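Local atomic coordinates of CurF (Lyngbya majuscula, PDB entry 5DP2), a protein that probably catalyses an NADPH-dependent reductive ring closure that forms the cyclopropane of curacin A, as an enoyl reductase domain of a polyketide synthase. Residues E185-T190 with I203-N208; P192-V197 with S331-K336. All blocks are in the same frame, centred on the assembly; numbering follows the deposited sequence.

In the fold
Contact 1 is largely buried and contact 2 only partly so, yet the two share one beta-alpha-beta unit: contact 1 pairs its strands 185-190 and 205-208, while contact 2 takes the start of the helix between them, 195-200, and joins the turn before it to the loop ahead of strand 336-340. They meet where I195 packs on T190 and V206 and P192 on N208. Backbone hydrogen bonds and apolar side chains make up most of contact 1, with charges and waters gathered at its E185 end. Contact 2 rests instead on one lysine that bonds two loop carbonyls and the 2'-phosphate, with a small apolar patch at I334. Both touch the cofactor, contact 1 marginally, through T190.

Contact 1. Residues E185-T190 with I203-N208. With NAP (NADP nicotinamide-adenine-dinucleotide phosphate), chain B.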
loop_
_atom_site.group_PDB
_atom_site.type_symbol
_atom_site.label_atom_id
_atom_site.label_comp_id
_atom_site.label_asym_id
_atom_site.label_seq_id
_atom_site.Cartn_x
_atom_site.Cartn_y
_atom_site.Cartn_z
ATOM N N GLU A 185 11.282 -18.584 2.759
ATOM C CA GLU A 185 12.192 -18.525 1.609
ATOM C C GLU A 185 11.517 -17.719 0.484
ATOM O O GLU A 185 10.521 -18.167 -0.087
ATOM C CB GLU A 185 12.549 -19.907 1.113
ATOM C CG GLU A 185 13.602 -19.828 0.032
ATOM C CD GLU A 185 14.036 -21.161 -0.539
ATOM O OE1 GLU A 185 13.334 -22.178 -0.315
ATOM O OE2 GLU A 185 15.057 -21.168 -1.254
ATOM N N VAL A 186 12.055 -16.538 0.201
ATOM C CA VAL A 186 11.467 -15.641 -0.784
ATOM C C VAL A 186 11.958 -15.974 -2.202
ATOM O O VAL A 186 13.162 -16.062 -2.455
ATOM C CB VAL A 186 11.790 -14.163 -0.452
ATOM C CG1 VAL A 186 11.408 -13.235 -1.595
ATOM C CG2 VAL A 186 11.072 -13.755 0.821
ATOM N N PHE A 187 10.996 -16.070 -3.108
ATOM C CA PHE A 187 11.214 -16.087 -4.544
ATOM C C PHE A 187 10.584 -14.787 -5.046
ATOM O O PHE A 187 9.434 -14.518 -4.744
ATOM C CB PHE A 187 10.518 -17.291 -5.179
ATOM C CG PHE A 187 11.078 -18.632 -4.778
ATOM C CD1 PHE A 187 10.911 -19.145 -3.498
ATOM C CD2 PHE A 187 11.755 -19.406 -5.689
ATOM C CE1 PHE A 187 11.422 -20.359 -3.133
ATOM C CE2 PHE A 187 12.271 -20.633 -5.329
ATOM C CZ PHE A 187 12.104 -21.116 -4.046
ATOM N N ALA A 188 11.329 -13.950 -5.723
ATOM C CA ALA A 188 10.826 -12.629 -6.130
ATOM C C ALA A 188 10.789 -12.505 -7.627
ATOM O O ALA A 188 11.620 -13.077 -8.340
ATOM C CB ALA A 188 11.731 -11.550 -5.550
ATOM N N THR A 189 9.832 -11.711 -8.109
ATOM C CA THR A 189 9.849 -11.284 -9.517
ATOM C C THR A 189 9.871 -9.766 -9.589
ATOM O O THR A 189 9.296 -9.061 -8.753
ATOM C CB THR A 189 8.686 -11.839 -10.348
ATOM O OG1 THR A 189 7.482 -11.141 -9.997
ATOM C CG2 THR A 189 8.545 -13.341 -10.185
ATOM N N THR A 190 10.546 -9.255 -10.618
ATOM C CA THR A 190 10.591 -7.824 -10.894
ATOM C C THR A 190 11.030 -7.658 -12.359
ATOM O O THR A 190 11.403 -8.611 -13.042
ATOM C CB THR A 190 11.545 -7.091 -9.914
ATOM O OG1 THR A 190 11.449 -5.699 -10.110
ATOM C CG2 THR A 190 12.992 -7.497 -10.107
ATOM N N ILE A 203 18.096 -11.038 -1.847
ATOM C CA ILE A 203 17.209 -12.092 -2.303
ATOM C C ILE A 203 17.968 -13.011 -3.264
ATOM O O ILE A 203 18.534 -12.562 -4.255
ATOM C CB ILE A 203 15.936 -11.513 -2.984
ATOM C CG1 ILE A 203 15.270 -10.427 -2.108
ATOM C CG2 ILE A 203 14.950 -12.620 -3.311
ATOM C CD1 ILE A 203 14.116 -9.709 -2.791
ATOM N N LYS A 204 17.977 -14.296 -2.958
ATOM C CA LYS A 204 18.687 -15.296 -3.748
ATOM C C LYS A 204 18.014 -15.524 -5.120
ATOM O O LYS A 204 18.667 -15.495 -6.176
ATOM C CB LYS A 204 18.736 -16.597 -2.923
ATOM C CG LYS A 204 19.527 -17.755 -3.517
ATOM C CD LYS A 204 19.710 -18.905 -2.513
ATOM C CE LYS A 204 18.541 -19.865 -2.521
ATOM N NZ LYS A 204 18.549 -20.853 -1.400
ATOM N N HIS A 205 16.711 -15.807 -5.100
ATOM C CA HIS A 205 15.983 -16.171 -6.315
ATOM C C HIS A 205 15.148 -14.985 -6.811
ATOM O O HIS A 205 14.143 -14.640 -6.202
ATOM C CB HIS A 205 15.050 -17.361 -6.066
ATOM C CG HIS A 205 15.753 -18.636 -5.719
ATOM N ND1 HIS A 205 16.799 -19.152 -6.458
ATOM C CD2 HIS A 205 15.513 -19.536 -4.740
ATOM C CE1 HIS A 205 17.181 -20.305 -5.941
ATOM N NE2 HIS A 205 16.409 -20.564 -4.903
ATOM N N VAL A 206 15.584 -14.370 -7.904
ATOM C CA VAL A 206 14.927 -13.202 -8.478
ATOM C C VAL A 206 14.773 -13.462 -9.981
ATOM O O VAL A 206 15.737 -13.794 -10.666
ATOM C CB VAL A 206 15.707 -11.898 -8.243
ATOM C CG1 VAL A 206 14.872 -10.716 -8.735
ATOM C CG2 VAL A 206 16.088 -11.704 -6.780
ATOM N N MET A 207 13.537 -13.335 -10.470
ATOM C CA MET A 207 13.144 -13.695 -11.834
ATOM C C MET A 207 12.423 -12.524 -12.482
ATOM O O MET A 207 11.923 -11.631 -11.801
ATOM C CB MET A 207 12.183 -14.925 -11.801
ATOM C CG MET A 207 12.838 -16.180 -11.272
ATOM S SD MET A 207 11.661 -17.405 -10.713
ATOM C CE MET A 207 11.262 -16.659 -9.144
ATOM N N ASN A 208 12.317 -12.568 -13.799
ATOM C CA ASN A 208 11.592 -11.562 -14.557
ATOM C C ASN A 208 10.092 -11.719 -14.384
ATOM O O ASN A 208 9.526 -12.796 -14.627
ATOM C CB ASN A 208 11.966 -11.753 -16.045
ATOM C CG ASN A 208 11.320 -10.748 -16.977
ATOM O OD1 ASN A 208 10.791 -9.738 -16.557
ATOM N ND2 ASN A 208 11.388 -11.026 -18.278
HETATM P PA NAP B . 3.899 -0.582 -6.688
HETATM O O1A NAP B . 4.946 0.290 -6.086
HETATM O O2A NAP B . 3.952 -2.047 -6.456
HETATM O O5B NAP B . 3.866 -0.256 -8.252
HETATM C C5B NAP B . 3.219 -1.137 -9.180
HETATM C C4B NAP B . 4.026 -2.385 -9.466
HETATM O O4B NAP B . 3.401 -3.082 -10.519
HETATM C C3B NAP B . 5.449 -2.124 -9.863
HETATM O O3B NAP B . 6.300 -2.683 -8.860
HETATM C C2B NAP B . 5.630 -2.825 -11.223
HETATM O O2B NAP B . 6.751 -3.645 -11.393
HETATM C C1B NAP B . 4.424 -3.741 -11.295
HETATM N N9A NAP B . 3.863 -3.901 -12.630
HETATM C C8A NAP B . 2.948 -3.076 -13.248
HETATM N N7A NAP B . 2.649 -3.539 -14.484
HETATM C C5A NAP B . 3.361 -4.663 -14.647
HETATM C C6A NAP B . 3.500 -5.622 -15.695
HETATM N N6A NAP B . 2.801 -5.475 -16.838
HETATM N N1A NAP B . 4.318 -6.650 -15.508
HETATM C C2A NAP B . 4.995 -6.764 -14.361
HETATM N N3A NAP B . 4.947 -5.937 -13.312
HETATM C C4A NAP B . 4.151 -4.892 -13.469
HETATM O O3 NAP B . 2.442 -0.060 -6.244
HETATM P PN NAP B . 1.664 -0.262 -4.859
HETATM O O1N NAP B . 0.960 1.005 -4.565
HETATM O O2N NAP B . 2.578 -0.842 -3.819
HETATM O O5D NAP B . 0.577 -1.308 -5.276
HETATM C C5D NAP B . 0.996 -2.644 -5.638
HETATM C C4D NAP B . -0.157 -3.369 -6.378
HETATM O O4D NAP B . -1.058 -3.839 -5.410
HETATM C C3D NAP B . -0.985 -2.474 -7.308
HETATM O O3D NAP B . -1.520 -3.299 -8.351
HETATM C C2D NAP B . -2.062 -1.943 -6.396
HETATM O O2D NAP B . -3.223 -1.574 -7.148
HETATM C C1D NAP B . -2.299 -3.117 -5.484
HETATM N N1N NAP B . -2.672 -2.901 -4.069
HETATM C C2N NAP B . -3.781 -3.497 -3.574
HETATM C C3N NAP B . -4.177 -3.346 -2.248
HETATM C C7N NAP B . -5.406 -4.029 -1.753
HETATM O O7N NAP B . -5.783 -3.679 -0.656
HETATM N N7N NAP B . -5.998 -4.975 -2.531
HETATM C C4N NAP B . -3.403 -2.551 -1.397
HETATM C C5N NAP B . -2.268 -1.951 -1.927
HETATM C C6N NAP B . -1.909 -2.136 -3.268
HETATM P P2B NAP B . 8.237 -3.106 -11.632
HETATM O O1X NAP B . 8.673 -2.444 -10.331
HETATM O O2X NAP B . 8.995 -4.365 -11.944
HETATM O O3X NAP B . 8.169 -2.122 -12.775
HETATM O O HOH W 1 16.603 -22.847 -3.491
HETATM O O HOH W 2 17.096 -22.904 -0.322
HETATM O O HOH W 3 15.714 -16.302 -2.329
HETATM O O HOH W 4 15.702 -15.448 -1.005
#
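F187 and H205 lie side by side on one surface of a parallel strand pair, and the phenylalanine can be followed outward from its backbone. Its CB meets the methyl CE of M207 at 4.1 Å. The ring leaves with CG anti to the carbonyl carbon (chi1 -66°), which lays it beside the imidazole: CD2 reaches CB and CD2 of H205, CE2 makes the closest approach, 3.5 Å to H205 CD2, and CZ still touches that same carbon. The ring planes are only 22° apart but slid past each other, so overlap is slight. A flat apolar ring suits this place: its face lies over H205 CD2, and L221 of helix 214-221 touches both rings.

The other surface takes small and branched residues. I203 sets CG2 against V186 CG1 at 4.0 Å and also touches the methyl of A188, whose small side chain is in keeping with this close approach. Between these layers the backbones are joined by A188 N to H205 O at 2.9 Å, nearly straight at 172°, by M207 N to A188 O, and by T190 N to M207 O.

At the E185 end the strands separate and water fills in. A water, modelled in two positions too close to be filled together, links V186 O to H205 N or, less surely, K204 N. The extended E185 brings OE2 to a long salt bridge with K204 NZ, 3.5 Å, and one water joins both charges while another joins OE2 to H205 NE2.

At the far end T190 OG1 hydrogen-bonds S168 and lies 3.3 Å from O2X of the NADP phosphate, a weak contact. Joined through helix 195-200, the strands form a right-handed beta-alpha-beta crossover at the edge of the Rossmann-type nucleotide-binding sheet.

Contact 2. Residues P192-V197 with S331-K336; sequences PHKISV and SKHIGK. With NAP (NADP nicotinamide-adenine-dinucleotide phosphate), chain B.
A direct, mainly polar contact, shared with the cofactor, joins the turn leading into helix 195-200 to the loop between helix 321-329 and strand 336-340, with K194 reaching across to I334, S331 and H333. Its chain is extended beyond CG, which carries the ammonium group across the gap. NZ donates to H333 O at 2.8 Å, in the carbonyl plane, and to S331 O at 2.9 Å from well above that carbonyl's plane. It also donates to O1X of the NADP 2'-phosphate, 2.7 Å away. A lysine suits the place because its long arm ends in a group with three hydrogens, matched here by three acceptors.

The apolar part of the same arm is used as well. K194 CD lies 3.9 Å from I334 CD1, the two side chains sliding past each other in opposite directions, and V197 CG1 touches that methyl too, at 4.0 Å. I334 thus joins the lysine's stem to the first turn of the helix.

The loop adds two donors of its own to NADP. S331, which leaves helix 321-329 through a Schellman motif, has OG anti to its backbone nitrogen (chi1 -150°), and this hydroxyl donates to O3X at 2.6 Å. H333 turns its ring so that NE2 donates to O1A of the diphosphate at 2.9 Å, near the plane of the imidazole. Cut back to an alanine, K194 would probably leave O1X and the carbonyls of S331 and H333 without their shared donor and the turn less firmly tied to the loop. A lysine and a serine hydroxyl on the 2'-phosphate, the group that NAD(H) lacks, are consistent with a preference for NADP(H).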
loop_
_atom_site.group_PDB
_atom_site.type_symbol
_atom_site.label_atom_id
_atom_site.label_comp_id
_atom_site.label_asym_id
_atom_site.label_seq_id
_atom_site.Cartn_x
_atom_site.Cartn_y
_atom_site.Cartn_z
ATOM N N PRO A 192 13.309 -6.696 -15.641
ATOM C CA PRO A 192 14.715 -7.064 -15.852
ATOM C C PRO A 192 15.756 -6.089 -15.279
ATOM O O PRO A 192 16.774 -6.542 -14.740
ATOM C CB PRO A 192 14.805 -7.205 -17.372
ATOM C CG PRO A 192 13.443 -7.711 -17.739
ATOM C CD PRO A 192 12.498 -6.973 -16.848
ATOM N N HIS A 193 15.537 -4.784 -15.405
ATOM C CA HIS A 193 16.527 -3.831 -14.971
ATOM C C HIS A 193 16.540 -3.612 -13.454
ATOM O O HIS A 193 17.418 -2.905 -12.962
ATOM C CB HIS A 193 16.399 -2.489 -15.704
ATOM C CG HIS A 193 15.236 -1.669 -15.278
ATOM N ND1 HIS A 193 13.945 -1.968 -15.634
ATOM C CD2 HIS A 193 15.183 -0.539 -14.535
ATOM C CE1 HIS A 193 13.146 -1.047 -15.127
ATOM N NE2 HIS A 193 13.873 -0.174 -14.456
ATOM N N LYS A 194 15.573 -4.189 -12.737
ATOM C CA LYS A 194 15.529 -4.135 -11.278
ATOM C C LYS A 194 15.997 -5.418 -10.616
ATOM O O LYS A 194 16.160 -5.442 -9.390
ATOM C CB LYS A 194 14.115 -3.768 -10.796
ATOM C CG LYS A 194 13.605 -2.454 -11.360
ATOM C CD LYS A 194 12.245 -2.066 -10.789
ATOM C CE LYS A 194 11.653 -0.864 -11.501
ATOM N NZ LYS A 194 10.404 -0.384 -10.840
ATOM N N ILE A 195 16.242 -6.474 -11.395
ATOM C CA ILE A 195 16.647 -7.758 -10.806
ATOM C C ILE A 195 17.913 -7.618 -9.979
ATOM O O ILE A 195 17.984 -8.110 -8.851
ATOM C CB ILE A 195 16.789 -8.835 -11.913
ATOM C CG1 ILE A 195 15.388 -9.198 -12.445
ATOM C CG2 ILE A 195 17.530 -10.061 -11.379
ATOM C CD1 ILE A 195 15.374 -10.162 -13.621
ATOM N N SER A 196 18.929 -6.951 -10.526
ATOM C CA SER A 196 20.190 -6.799 -9.832
ATOM C C SER A 196 20.013 -6.066 -8.511
ATOM O O SER A 196 20.727 -6.356 -7.527
ATOM C CB SER A 196 21.177 -6.019 -10.732
ATOM O OG SER A 196 20.690 -4.702 -11.023
ATOM N N VAL A 197 19.101 -5.103 -8.489
ATOM C CA VAL A 197 18.844 -4.329 -7.292
ATOM C C VAL A 197 18.300 -5.246 -6.180
ATOM O O VAL A 197 18.733 -5.184 -5.027
ATOM C CB VAL A 197 17.868 -3.151 -7.585
ATOM C CG1 VAL A 197 17.557 -2.377 -6.312
ATOM C CG2 VAL A 197 18.431 -2.225 -8.656
ATOM N N SER A 331 7.032 3.471 -13.453
ATOM C CA SER A 331 7.655 2.443 -12.662
ATOM C C SER A 331 9.149 2.600 -12.566
ATOM O O SER A 331 9.909 1.658 -12.811
ATOM C CB SER A 331 7.294 1.074 -13.180
ATOM O OG SER A 331 7.311 0.201 -12.087
ATOM N N LYS A 332 9.571 3.813 -12.235
ATOM C CA LYS A 332 10.974 4.175 -12.152
ATOM C C LYS A 332 11.601 3.889 -10.804
ATOM O O LYS A 332 12.761 4.230 -10.579
ATOM C CB LYS A 332 11.135 5.673 -12.480
ATOM C CG LYS A 332 10.707 6.051 -13.870
ATOM C CD LYS A 332 10.910 7.540 -14.088
ATOM C CE LYS A 332 10.747 7.952 -15.520
ATOM N NZ LYS A 332 11.159 9.371 -15.717
ATOM N N HIS A 333 10.831 3.268 -9.921
ATOM C CA HIS A 333 11.132 3.249 -8.489
ATOM C C HIS A 333 11.509 1.877 -7.934
ATOM O O HIS A 333 11.264 0.830 -8.501
ATOM C CB HIS A 333 9.878 3.727 -7.751
ATOM C CG HIS A 333 8.735 2.794 -7.897
ATOM N ND1 HIS A 333 8.295 2.338 -9.131
ATOM C CD2 HIS A 333 7.984 2.173 -6.956
ATOM C CE1 HIS A 333 7.318 1.472 -8.919
ATOM N NE2 HIS A 333 7.102 1.362 -7.612
ATOM N N ILE A 334 12.091 1.939 -6.731
ATOM C CA ILE A 334 12.150 0.821 -5.797
ATOM C C ILE A 334 11.520 1.332 -4.495
ATOM O O ILE A 334 11.986 2.350 -3.954
ATOM C CB ILE A 334 13.593 0.370 -5.496
ATOM C CG1 ILE A 334 14.362 0.031 -6.772
ATOM C CG2 ILE A 334 13.594 -0.757 -4.465
ATOM C CD1 ILE A 334 13.927 -1.254 -7.400
ATOM N N GLY A 335 10.493 0.662 -3.993
ATOM C CA GLY A 335 9.897 1.089 -2.716
ATOM C C GLY A 335 8.791 2.108 -2.903
ATOM O O GLY A 335 7.805 1.837 -3.620
ATOM N N LYS A 336 8.932 3.259 -2.248
ATOM C CA LYS A 336 7.866 4.238 -2.119
ATOM C C LYS A 336 8.261 5.592 -2.755
ATOM O O LYS A 336 9.420 6.013 -2.663
ATOM C CB LYS A 336 7.502 4.439 -0.625
ATOM C CG LYS A 336 6.039 4.842 -0.346
ATOM C CD LYS A 336 5.083 3.660 -0.429
ATOM C CE LYS A 336 3.616 4.074 -0.222
ATOM N NZ LYS A 336 2.678 2.909 -0.225
HETATM P PA NAP B . 3.899 -0.582 -6.688
HETATM O O1A NAP B . 4.946 0.290 -6.086
HETATM O O2A NAP B . 3.952 -2.047 -6.456
HETATM O O5B NAP B . 3.866 -0.256 -8.252
HETATM C C5B NAP B . 3.219 -1.137 -9.180
HETATM C C4B NAP B . 4.026 -2.385 -9.466
HETATM O O4B NAP B . 3.401 -3.082 -10.519
HETATM C C3B NAP B . 5.449 -2.124 -9.863
HETATM O O3B NAP B . 6.300 -2.683 -8.860
HETATM C C2B NAP B . 5.630 -2.825 -11.223
HETATM O O2B NAP B . 6.751 -3.645 -11.393
HETATM C C1B NAP B . 4.424 -3.741 -11.295
HETATM N N9A NAP B . 3.863 -3.901 -12.630
HETATM C C8A NAP B . 2.948 -3.076 -13.248
HETATM N N7A NAP B . 2.649 -3.539 -14.484
HETATM C C5A NAP B . 3.361 -4.663 -14.647
HETATM C C6A NAP B . 3.500 -5.622 -15.695
HETATM N N6A NAP B . 2.801 -5.475 -16.838
HETATM N N1A NAP B . 4.318 -6.650 -15.508
HETATM C C2A NAP B . 4.995 -6.764 -14.361
HETATM N N3A NAP B . 4.947 -5.937 -13.312
HETATM C C4A NAP B . 4.151 -4.892 -13.469
HETATM O O3 NAP B . 2.442 -0.060 -6.244
HETATM P PN NAP B . 1.664 -0.262 -4.859
HETATM O O1N NAP B . 0.960 1.005 -4.565
HETATM O O2N NAP B . 2.578 -0.842 -3.819
HETATM O O5D NAP B . 0.577 -1.308 -5.276
HETATM C C5D NAP B . 0.996 -2.644 -5.638
HETATM C C4D NAP B . -0.157 -3.369 -6.378
HETATM O O4D NAP B . -1.058 -3.839 -5.410
HETATM C C3D NAP B . -0.985 -2.474 -7.308
HETATM O O3D NAP B . -1.520 -3.299 -8.351
HETATM C C2D NAP B . -2.062 -1.943 -6.396
HETATM O O2D NAP B . -3.223 -1.574 -7.148
HETATM C C1D NAP B . -2.299 -3.117 -5.484
HETATM N N1N NAP B . -2.672 -2.901 -4.069
HETATM C C2N NAP B . -3.781 -3.497 -3.574
HETATM C C3N NAP B . -4.177 -3.346 -2.248
HETATM C C7N NAP B . -5.406 -4.029 -1.753
HETATM O O7N NAP B . -5.783 -3.679 -0.656
HETATM N N7N NAP B . -5.998 -4.975 -2.531
HETATM C C4N NAP B . -3.403 -2.551 -1.397
HETATM C C5N NAP B . -2.268 -1.951 -1.927
HETATM C C6N NAP B . -1.909 -2.136 -3.268
HETATM P P2B NAP B . 8.237 -3.106 -11.632
HETATM O O1X NAP B . 8.673 -2.444 -10.331
HETATM O O2X NAP B . 8.995 -4.365 -11.944
HETATM O O3X NAP B . 8.169 -2.122 -12.775
#